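PDB 4N6D: TRAP dicarboxylate transporter-DctP subunit from Desulfovibrio salexigens, which probably captures a small organic acid in the periplasm and passes it to the membrane partners of a TRAP transporter. Local coordinates for residues Lys77-Leu80 with Arg81-Gln85; Trp125-Tyr128 with Thr129-Pro133; Lys268-Asp271 with Glu272-Lys275; Ala295-Gln298 with Ala299-Asp302. All coordinates share one frame; numbering follows the deposited sequence.

Contact 1. Residues Lys77-Leu80 with Arg81-Gln85. With I3C (5-amino-2,4,6-triiodobenzene-1,3-dicarboxylic acid), chain C.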
loop_
_atom_site.group_PDB
_atom_site.type_symbol
_atom_site.label_atom_id
_atom_site.label_comp_id
_atom_site.label_asym_id
_atom_site.label_seq_id
_atom_site.Cartn_x
_atom_site.Cartn_y
_atom_site.Cartn_z
ATOM N N LYS A 77 -3.924 3.943 16.639
ATOM C CA LYS A 77 -3.315 4.846 17.618
ATOM C C LYS A 77 -2.230 4.182 18.458
ATOM O O LYS A 77 -1.434 4.863 19.093
ATOM C CB LYS A 77 -4.364 5.386 18.565
ATOM C CG LYS A 77 -4.905 4.342 19.498
ATOM C CD LYS A 77 -5.941 4.888 20.456
ATOM C CE LYS A 77 -6.410 3.789 21.398
ATOM N NZ LYS A 77 -7.723 4.093 22.036
ATOM N N ASN A 78 -2.192 2.859 18.486
ATOM C CA ASN A 78 -1.321 2.217 19.461
ATOM C C ASN A 78 -0.698 0.892 19.011
ATOM O O ASN A 78 -0.226 0.119 19.833
ATOM C CB ASN A 78 -2.082 2.004 20.763
ATOM C CG ASN A 78 -3.302 1.133 20.589
ATOM O OD1 ASN A 78 -3.578 0.638 19.512
ATOM N ND2 ASN A 78 -4.061 0.955 21.675
ATOM N N THR A 79 -0.637 0.646 17.705
ATOM C CA THR A 79 -0.014 -0.577 17.226
ATOM C C THR A 79 1.498 -0.550 17.434
ATOM O O THR A 79 2.074 -1.518 17.924
ATOM C CB THR A 79 -0.354 -0.834 15.747
ATOM O OG1 THR A 79 -1.709 -1.284 15.653
ATOM C CG2 THR A 79 0.545 -1.915 15.172
ATOM N N LEU A 80 2.162 0.548 17.088
ATOM C CA LEU A 80 3.625 0.610 17.286
ATOM C C LEU A 80 4.018 0.472 18.732
ATOM O O LEU A 80 4.841 -0.376 19.115
ATOM C CB LEU A 80 4.203 1.920 16.757
ATOM C CG LEU A 80 4.513 1.958 15.277
ATOM C CD1 LEU A 80 4.932 3.369 14.895
ATOM C CD2 LEU A 80 5.617 0.969 14.924
ATOM N N ARG A 81 3.442 1.303 19.582
ATOM C CA ARG A 81 3.797 1.238 20.985
ATOM C C ARG A 81 3.319 -0.066 21.604
ATOM O O ARG A 81 3.995 -0.684 22.432
ATOM C CB ARG A 81 3.184 2.408 21.743
ATOM C CG ARG A 81 3.793 2.601 23.100
ATOM C CD ARG A 81 5.256 3.045 22.997
ATOM N NE ARG A 81 5.836 3.092 24.336
ATOM C CZ ARG A 81 7.043 2.651 24.659
ATOM N NH1 ARG A 81 7.848 2.147 23.735
ATOM N NH2 ARG A 81 7.440 2.739 25.919
ATOM N N GLY A 82 2.129 -0.492 21.198
ATOM C CA GLY A 82 1.569 -1.726 21.717
ATOM C C GLY A 82 2.399 -2.959 21.426
ATOM O O GLY A 82 2.560 -3.840 22.267
ATOM N N VAL A 83 2.918 -3.059 20.215
ATOM C CA VAL A 83 3.783 -4.181 19.911
ATOM C C VAL A 83 5.118 -4.051 20.674
ATOM O O VAL A 83 5.644 -5.029 21.213
ATOM C CB VAL A 83 3.994 -4.311 18.394
ATOM C CG1 VAL A 83 5.079 -5.334 18.101
ATOM C CG2 VAL A 83 2.693 -4.719 17.717
ATOM N N MET A 84 5.648 -2.831 20.766
ATOM C CA MET A 84 6.912 -2.606 21.464
ATOM C C MET A 84 6.788 -3.032 22.912
ATOM O O MET A 84 7.730 -3.573 23.504
ATOM C CB MET A 84 7.299 -1.128 21.396
ATOM C CG MET A 84 7.707 -0.672 20.020
ATOM S SD MET A 84 8.072 1.089 19.906
ATOM C CE MET A 84 9.257 1.089 21.149
ATOM N N GLN A 85 5.616 -2.792 23.490
ATOM C CA GLN A 85 5.346 -3.110 24.889
ATOM C C GLN A 85 4.905 -4.555 25.112
ATOM O O GLN A 85 4.830 -5.007 26.250
ATOM C CB GLN A 85 4.297 -2.149 25.457
ATOM C CG GLN A 85 4.828 -0.737 25.586
ATOM C CD GLN A 85 3.830 0.241 26.175
ATOM O OE1 GLN A 85 2.680 0.316 25.737
ATOM N NE2 GLN A 85 4.272 1.007 27.170
HETATM I I3 I3C C . 16.511 -0.019 27.022
HETATM I I2 I3C C . 11.982 2.275 23.692
HETATM I I1 I3C C . 10.814 -0.804 28.688
HETATM O O8 I3C C . 14.296 -0.296 29.754
HETATM O O9 I3C C . 14.007 -2.205 28.695
HETATM C C10 I3C C . 10.349 0.901 26.031
HETATM N N13 I3C C . 15.007 1.572 24.600
HETATM C C1 I3C C . 13.542 -0.198 27.527
HETATM C C6 I3C C . 14.468 0.319 26.641
HETATM C C5 I3C C . 14.065 1.035 25.526
HETATM C C4 I3C C . 12.716 1.223 25.345
HETATM C C3 I3C C . 11.798 0.699 26.231
HETATM C C2 I3C C . 12.202 -0.005 27.331
HETATM C C7 I3C C . 13.974 -0.949 28.724
HETATM O O11 I3C C . 9.657 0.066 25.394
HETATM O O12 I3C C . 9.832 1.928 26.531
HETATM O O HOH W 1 1.803 3.735 19.018
#
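The opening turn of helix 79-85 joins Asn78, Thr79 and Leu80 to Gly82, Val83 and Met84, and Arg81, next in the chain, reaches a bound 5-amino-2,4,6-triiodobenzene-1,3-dicarboxylate. Asn78 holds the N-cap position, but its OD1 is engaged by Gly75 N, so its part in the turn is played by the backbone: Gly82 N donates to Asn78 O at 2.8 Å. Gly82 is buried and has no side chain to crowd that carbonyl. Val83 N donates to Thr79 O at 2.9 Å, and Met84 N to Leu80 O at 3.1 Å. The flexible thioether chain of Met84 runs back beside this last carbonyl, with CG 3.0 Å from Leu80 O. Its far end, CE, then turns to the ligand and meets iodine I2 at 3.9 Å. Arg81 sends its chain outward with CG opposite the backbone N (chi1 -165°) and a kink at chi2 (67°). One guanidinium face is covered by Gln85 CG, while Met84 SD lies in its plane off the NH1 corner. On a different side, facing the ligand, Arg81 NH2 donates almost straight to ligand O12 (2.6 Å, 177°), and Arg81 NH1 makes a longer, more bent bond to O11 at 3.2 Å. The two-pronged grip suits a positive group facing a carboxylate; the ligand served for phasing, so it probably marks a surface attractive to anions rather than the natural solute.

Contact 2. Residues Trp125-Tyr128 with Thr129-Pro133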
loop_
_atom_site.group_PDB
_atom_site.type_symbol
_atom_site.label_atom_id
_atom_site.label_comp_id
_atom_site.label_asym_id
_atom_site.label_seq_id
_atom_site.Cartn_x
_atom_site.Cartn_y
_atom_site.Cartn_z
ATOM N N TRP A 125 9.979 -5.128 0.044
ATOM C CA TRP A 125 10.650 -6.155 0.851
ATOM C C TRP A 125 12.142 -6.200 0.509
ATOM O O TRP A 125 12.999 -6.269 1.407
ATOM C CB TRP A 125 9.996 -7.526 0.617
ATOM C CG TRP A 125 10.718 -8.596 1.337
ATOM C CD1 TRP A 125 11.542 -9.540 0.789
ATOM C CD2 TRP A 125 10.751 -8.806 2.749
ATOM N NE1 TRP A 125 12.077 -10.332 1.776
ATOM C CE2 TRP A 125 11.592 -9.914 2.988
ATOM C CE3 TRP A 125 10.141 -8.170 3.837
ATOM C CZ2 TRP A 125 11.848 -10.391 4.269
ATOM C CZ3 TRP A 125 10.383 -8.662 5.114
ATOM C CH2 TRP A 125 11.221 -9.760 5.317
ATOM N N ASP A 126 12.464 -6.172 -0.787
ATOM C CA ASP A 126 13.860 -6.170 -1.195
ATOM C C ASP A 126 14.611 -4.933 -0.689
ATOM O O ASP A 126 15.780 -5.027 -0.281
ATOM C CB ASP A 126 14.027 -6.241 -2.719
ATOM C CG ASP A 126 13.808 -7.625 -3.286
ATOM O OD1 ASP A 126 13.673 -8.597 -2.512
ATOM O OD2 ASP A 126 13.847 -7.736 -4.536
ATOM N N LEU A 127 13.966 -3.769 -0.738
ATOM C CA LEU A 127 14.622 -2.562 -0.287
ATOM C C LEU A 127 14.904 -2.662 1.207
ATOM O O LEU A 127 15.996 -2.310 1.659
ATOM C CB LEU A 127 13.795 -1.309 -0.611
ATOM C CG LEU A 127 14.538 -0.016 -0.296
ATOM C CD1 LEU A 127 15.555 0.320 -1.405
ATOM C CD2 LEU A 127 13.574 1.157 -0.062
ATOM N N TYR A 128 13.915 -3.130 1.963
ATOM C CA TYR A 128 14.083 -3.316 3.396
ATOM C C TYR A 128 15.224 -4.285 3.677
ATOM O O TYR A 128 16.077 -4.019 4.522
ATOM C CB TYR A 128 12.785 -3.809 4.065
ATOM C CG TYR A 128 13.093 -4.404 5.417
ATOM C CD1 TYR A 128 13.378 -3.582 6.497
ATOM C CD2 TYR A 128 13.206 -5.776 5.573
ATOM C CE1 TYR A 128 13.719 -4.117 7.706
ATOM C CE2 TYR A 128 13.548 -6.313 6.787
ATOM C CZ TYR A 128 13.799 -5.483 7.835
ATOM O OH TYR A 128 14.141 -6.030 9.051
ATOM N N THR A 129 15.254 -5.408 2.972
ATOM C CA THR A 129 16.254 -6.427 3.225
ATOM C C THR A 129 17.663 -5.901 2.926
ATOM O O THR A 129 18.639 -6.256 3.605
ATOM C CB THR A 129 15.984 -7.673 2.387
ATOM O OG1 THR A 129 14.750 -8.259 2.831
ATOM C CG2 THR A 129 17.119 -8.666 2.542
ATOM N N LYS A 130 17.761 -5.048 1.917
ATOM C CA LYS A 130 19.037 -4.481 1.528
ATOM C C LYS A 130 19.554 -3.456 2.537
ATOM O O LYS A 130 20.742 -3.442 2.867
ATOM C CB LYS A 130 18.943 -3.840 0.143
ATOM C CG LYS A 130 20.240 -3.186 -0.291
ATOM C CD LYS A 130 20.148 -2.552 -1.658
ATOM C CE LYS A 130 21.524 -2.096 -2.105
ATOM N NZ LYS A 130 21.533 -1.683 -3.515
ATOM N N TYR A 131 18.660 -2.588 3.004
ATOM C CA TYR A 131 19.064 -1.446 3.800
ATOM C C TYR A 131 19.004 -1.670 5.298
ATOM O O TYR A 131 19.715 -0.978 6.031
ATOM C CB TYR A 131 18.225 -0.205 3.436
ATOM C CG TYR A 131 18.737 0.518 2.209
ATOM C CD1 TYR A 131 18.377 0.100 0.926
ATOM C CD2 TYR A 131 19.610 1.584 2.314
ATOM C CE1 TYR A 131 18.871 0.754 -0.219
ATOM C CE2 TYR A 131 20.089 2.245 1.190
ATOM C CZ TYR A 131 19.718 1.823 -0.074
ATOM O OH TYR A 131 20.227 2.463 -1.188
ATOM N N GLN A 132 18.186 -2.623 5.744
ATOM C CA GLN A 132 18.013 -2.893 7.179
ATOM C C GLN A 132 17.916 -1.587 7.963
ATOM O O GLN A 132 18.681 -1.349 8.885
ATOM C CB GLN A 132 19.181 -3.730 7.694
ATOM C CG GLN A 132 19.290 -5.099 7.043
ATOM C CD GLN A 132 18.172 -6.021 7.456
ATOM O OE1 GLN A 132 17.355 -6.438 6.637
ATOM N NE2 GLN A 132 18.121 -6.339 8.732
ATOM N N PRO A 133 16.956 -0.721 7.601
ATOM C CA PRO A 133 16.988 0.607 8.214
ATOM C C PRO A 133 16.688 0.594 9.716
ATOM O O PRO A 133 15.884 -0.201 10.237
ATOM C CB PRO A 133 15.913 1.370 7.446
ATOM C CG PRO A 133 15.011 0.344 6.957
ATOM C CD PRO A 133 15.861 -0.848 6.630
#
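Trp125 sends its indole outward from the helix with a lean toward Thr129, with CG opposite the backbone N (chi1 176°), while Thr129 places OG1 opposite its own carbonyl carbon (chi1 -66°), which points it back at the carbonyl one turn earlier. This is the C-terminal end of helix 117-131. Trp125 O is gripped twice, by Thr129 N at 2.9 Å and Thr129 OG1 at 3.0 Å, from opposite faces of its carbonyl plane; a short hydroxyl side chain is suited to this return to the backbone. The same OG1 sits over one indole face, off-centre, 3.5 Å from Trp125 NE1. Leu127 CD1 packs against Tyr131 CE1 at 3.5 Å, and Leu127 O lies at the edge of that ring, in its plane. Beyond the ring, Tyr131 OH bonds Asp328, which also forms a salt bridge with Lys130 and so ties this end to helix 322-337. Gln132 leaves the helix with positive phi (42°), yet its N still donates to Tyr128 O at 2.8 Å, closing the final turn. The chain then swings Pro133 beside Tyr128, the two side chains nearly at right angles, with Pro133 CD 3.7 Å from Tyr128 CD1.

Contact 3. Residues Lys268-Asp271 with Glu272-Lys275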
loop_
_atom_site.group_PDB
_atom_site.type_symbol
_atom_site.label_atom_id
_atom_site.label_comp_id
_atom_site.label_asym_id
_atom_site.label_seq_id
_atom_site.Cartn_x
_atom_site.Cartn_y
_atom_site.Cartn_z
ATOM N N LYS A 268 0.066 -10.409 -4.866
ATOM C CA LYS A 268 -0.695 -11.153 -5.854
ATOM C C LYS A 268 -2.168 -11.211 -5.511
ATOM O O LYS A 268 -3.028 -11.114 -6.403
ATOM C CB LYS A 268 -0.102 -12.537 -6.051
ATOM C CG LYS A 268 1.198 -12.448 -6.839
ATOM C CD LYS A 268 1.798 -13.770 -7.202
ATOM C CE LYS A 268 2.980 -13.554 -8.145
ATOM N NZ LYS A 268 3.758 -14.811 -8.394
ATOM N N TYR A 269 -2.466 -11.386 -4.227
ATOM C CA TYR A 269 -3.843 -11.405 -3.763
ATOM C C TYR A 269 -4.525 -10.080 -4.098
ATOM O O TYR A 269 -5.648 -10.045 -4.628
ATOM C CB TYR A 269 -3.930 -11.664 -2.247
ATOM C CG TYR A 269 -5.288 -11.310 -1.741
ATOM C CD1 TYR A 269 -6.352 -12.199 -1.871
ATOM C CD2 TYR A 269 -5.536 -10.061 -1.202
ATOM C CE1 TYR A 269 -7.626 -11.859 -1.453
ATOM C CE2 TYR A 269 -6.811 -9.710 -0.777
ATOM C CZ TYR A 269 -7.849 -10.611 -0.912
ATOM O OH TYR A 269 -9.114 -10.235 -0.482
ATOM N N MET A 270 -3.840 -8.989 -3.798
ATOM C CA MET A 270 -4.380 -7.657 -4.006
ATOM C C MET A 270 -4.579 -7.363 -5.485
ATOM O O MET A 270 -5.629 -6.857 -5.874
ATOM C CB MET A 270 -3.436 -6.623 -3.374
ATOM C CG MET A 270 -3.948 -5.207 -3.415
ATOM S SD MET A 270 -5.396 -5.012 -2.324
ATOM C CE MET A 270 -6.630 -4.657 -3.542
ATOM N N ASP A 271 -3.595 -7.678 -6.325
ATOM C CA ASP A 271 -3.778 -7.490 -7.767
ATOM C C ASP A 271 -4.929 -8.319 -8.317
ATOM O O ASP A 271 -5.661 -7.866 -9.187
ATOM C CB ASP A 271 -2.483 -7.787 -8.528
ATOM C CG ASP A 271 -1.424 -6.714 -8.299
ATOM O OD1 ASP A 271 -1.823 -5.544 -8.094
ATOM O OD2 ASP A 271 -0.216 -7.029 -8.366
ATOM N N GLU A 272 -5.101 -9.543 -7.836
ATOM C CA GLU A 272 -6.226 -10.357 -8.306
ATOM C C GLU A 272 -7.558 -9.802 -7.796
ATOM O O GLU A 272 -8.569 -9.832 -8.491
ATOM C CB GLU A 272 -6.021 -11.809 -7.877
ATOM C CG GLU A 272 -7.159 -12.766 -8.262
ATOM C CD GLU A 272 -7.347 -12.936 -9.760
ATOM O OE1 GLU A 272 -6.380 -12.738 -10.540
ATOM O OE2 GLU A 272 -8.482 -13.281 -10.159
ATOM N N HIS A 273 -7.541 -9.275 -6.583
ATOM C CA HIS A 273 -8.718 -8.661 -5.984
ATOM C C HIS A 273 -9.137 -7.417 -6.775
ATOM O O HIS A 273 -10.340 -7.175 -6.975
ATOM C CB HIS A 273 -8.416 -8.327 -4.523
ATOM C CG HIS A 273 -9.589 -7.806 -3.764
ATOM N ND1 HIS A 273 -10.706 -8.572 -3.504
ATOM C CD2 HIS A 273 -9.824 -6.594 -3.207
ATOM C CE1 HIS A 273 -11.579 -7.851 -2.825
ATOM N NE2 HIS A 273 -11.072 -6.643 -2.640
ATOM N N VAL A 274 -8.158 -6.633 -7.231
ATOM C CA VAL A 274 -8.440 -5.523 -8.140
ATOM C C VAL A 274 -9.006 -6.032 -9.446
ATOM O O VAL A 274 -9.997 -5.494 -9.942
ATOM C CB VAL A 274 -7.181 -4.655 -8.400
ATOM C CG1 VAL A 274 -7.350 -3.763 -9.607
ATOM C CG2 VAL A 274 -6.913 -3.814 -7.198
ATOM N N LYS A 275 -8.404 -7.081 -10.005
ATOM C CA LYS A 275 -8.887 -7.612 -11.265
ATOM C C LYS A 275 -10.358 -8.036 -11.137
ATOM O O LYS A 275 -11.182 -7.737 -12.010
ATOM C CB LYS A 275 -8.008 -8.774 -11.721
ATOM C CG LYS A 275 -8.377 -9.325 -13.072
ATOM C CD LYS A 275 -7.323 -10.314 -13.579
ATOM C CE LYS A 275 -7.683 -10.825 -14.982
ATOM N NZ LYS A 275 -6.772 -11.906 -15.427
#
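His273 N donates to Tyr269 O at 2.8 Å, the shortest backbone bond in these two turns of helix 249-285, and Val274 N follows with 2.9 Å to Met270 O. Glu272 N to Lys268 O and Lys275 N to Asp271 O, both 3.0 Å, complete the run of backbone bonds. Out from the backbone, the side chains of Tyr269 and His273 lie side by side and point the same way, as each sets CG opposite its backbone N (chi1 164° for Tyr269). Their planes are nearly parallel, 13° apart, but the rings are slid so far along each other that they barely overlap, with centroids 5.6 Å apart. What reaches over the imidazole is the phenol oxygen: Tyr269 OH stands above one face, toward the rim, 3.8 Å from His273 ND1. Met270, an unbranched chain able to bend at both chi2 and chi3, brings CE to the imidazole edge in its plane, 3.8 Å from His273 CD2. The same methyl touches Val274 CG2 at 3.8 Å, filling the angle between ring and branched side chain. His273 NE2 is bonded to Asp215, which helps to set the rotation of the ring. Within helix 249-285, Tyr269 meets the ring of Trp265 and packs on Phe43 and Val46 of helix 43-58. On another flank, Asp271 bonds Ser117 N and Thr118 OG1 at the start of helix 117-131.

Contact 4. Residues Ala295-Gln298 with Ala299-Asp302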
loop_
_atom_site.group_PDB
_atom_site.type_symbol
_atom_site.label_atom_id
_atom_site.label_comp_id
_atom_site.label_asym_id
_atom_site.label_seq_id
_atom_site.Cartn_x
_atom_site.Cartn_y
_atom_site.Cartn_z
ATOM N N ALA A 295 2.237 12.454 -22.846
ATOM C CA ALA A 295 2.604 13.822 -22.526
ATOM C C ALA A 295 1.973 14.260 -21.208
ATOM O O ALA A 295 2.624 14.919 -20.398
ATOM C CB ALA A 295 2.220 14.753 -23.643
ATOM N N ASP A 296 0.722 13.885 -20.977
ATOM C CA ASP A 296 0.055 14.230 -19.728
ATOM C C ASP A 296 0.725 13.510 -18.553
ATOM O O ASP A 296 0.893 14.087 -17.464
ATOM C CB ASP A 296 -1.436 13.872 -19.790
ATOM C CG ASP A 296 -2.284 14.927 -20.492
ATOM O OD1 ASP A 296 -1.738 15.967 -20.916
ATOM O OD2 ASP A 296 -3.516 14.727 -20.606
ATOM N N MET A 297 1.116 12.249 -18.757
ATOM C CA MET A 297 1.776 11.510 -17.675
ATOM C C MET A 297 3.111 12.165 -17.305
ATOM O O MET A 297 3.487 12.212 -16.138
ATOM C CB MET A 297 1.966 10.039 -18.051
ATOM C CG MET A 297 0.657 9.246 -18.198
ATOM S SD MET A 297 -0.199 9.059 -16.618
ATOM C CE MET A 297 0.724 7.698 -15.906
ATOM N N GLN A 298 3.834 12.681 -18.292
ATOM C CA GLN A 298 5.093 13.367 -17.997
ATOM C C GLN A 298 4.839 14.688 -17.282
ATOM O O GLN A 298 5.595 15.071 -16.412
ATOM C CB GLN A 298 5.880 13.616 -19.272
ATOM C CG GLN A 298 7.260 14.236 -19.038
ATOM C CD GLN A 298 8.142 13.392 -18.135
ATOM O OE1 GLN A 298 8.274 12.189 -18.332
ATOM N NE2 GLN A 298 8.706 14.013 -17.113
ATOM N N ALA A 299 3.775 15.393 -17.653
ATOM C CA ALA A 299 3.428 16.624 -16.951
ATOM C C ALA A 299 3.122 16.332 -15.489
ATOM O O ALA A 299 3.537 17.080 -14.598
ATOM C CB ALA A 299 2.264 17.335 -17.620
ATOM N N ILE A 300 2.405 15.245 -15.232
ATOM C CA ILE A 300 2.120 14.852 -13.856
ATOM C C ILE A 300 3.410 14.617 -13.088
ATOM O O ILE A 300 3.539 15.072 -11.962
ATOM C CB ILE A 300 1.234 13.605 -13.781
ATOM C CG1 ILE A 300 -0.159 13.946 -14.297
ATOM C CG2 ILE A 300 1.162 13.088 -12.331
ATOM C CD1 ILE A 300 -1.044 12.735 -14.516
ATOM N N LYS A 301 4.378 13.935 -13.700
ATOM C CA LYS A 301 5.676 13.719 -13.051
ATOM C C LYS A 301 6.370 15.035 -12.713
ATOM O O LYS A 301 6.890 15.232 -11.607
ATOM C CB LYS A 301 6.623 12.935 -13.948
ATOM C CG LYS A 301 6.360 11.453 -14.076
ATOM C CD LYS A 301 7.605 10.727 -14.623
ATOM C CE LYS A 301 8.851 10.997 -13.748
ATOM N NZ LYS A 301 10.103 10.266 -14.150
ATOM N N ASP A 302 6.396 15.939 -13.683
ATOM C CA ASP A 302 7.077 17.205 -13.521
ATOM C C ASP A 302 6.436 18.002 -12.397
ATOM O O ASP A 302 7.126 18.657 -11.626
ATOM C CB ASP A 302 7.027 18.021 -14.817
ATOM C CG ASP A 302 7.787 17.371 -15.952
ATOM O OD1 ASP A 302 8.551 16.409 -15.708
ATOM O OD2 ASP A 302 7.613 17.826 -17.109
#
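Gln298 NE2 donates to Asp302 OD1 at 2.8 Å, a side-chain bond spanning one turn of helix 294-317. Asp302 OD1 lies close to the amide plane of Gln298, but the amide nitrogen comes to it from above the carboxylate plane, 35° out, and the N-H...O angle of 144° shows a bent bond. The reach depends on Gln298 leaving with CG opposite its backbone N and then folding at chi2 (58°), which turns the amide along the axis. In the backbone, Asp302 N bonds Gln298 O at 3.0 Å, so the same two residues are joined by both backbone and side chain. Asp302 OD1 also stands 3.3 Å from Gln298 O; these two acceptors probably repel mildly, a cost that the amide donor would help to offset. A glutamine suits this place because it can offer an N-H one turn onward. Ile300 N donates to Asp296 O at 2.9 Å, and Ile300 CG1 leans over that oxygen at 3.3 Å. At its tip, Ile300 CD1 approaches Met297 SD at 4.3 Å, a loose apolar touch. The Gln298-Asp302 pair is exposed to solvent, whereas Ala299, small enough for close approach, and Ile300 lie against Leu161, and Ile300 also against Leu182, just past helix 173-181. Asp296 OD2 bonds Leu161 N, joining this helix, which follows strand 288-290, to the loop that holds Asn160.

Overall arrangement
Each contact covers about two turns of a different helix, those of contacts 1 and 2 including a helix end; they run in series along the chain, and none touches another. Contact 1 holds Arg81 and Met84, two of the three residues lining the site of the bound triiodo diacid; Arg138 is the third. Contact 2 is the nearest of the others to contact 1, with nearest atoms about 11 Å apart, and strand 139-146 packs against both. The nearest atoms of contacts 2 and 3 are about 12 Å apart, and Asp271 of contact 3 bonds the beginning of the helix that contact 2 ends. Contact 4 lies farthest from contact 1, centres about 40 Å apart, so it is probably well away from the diacid that Arg81 holds.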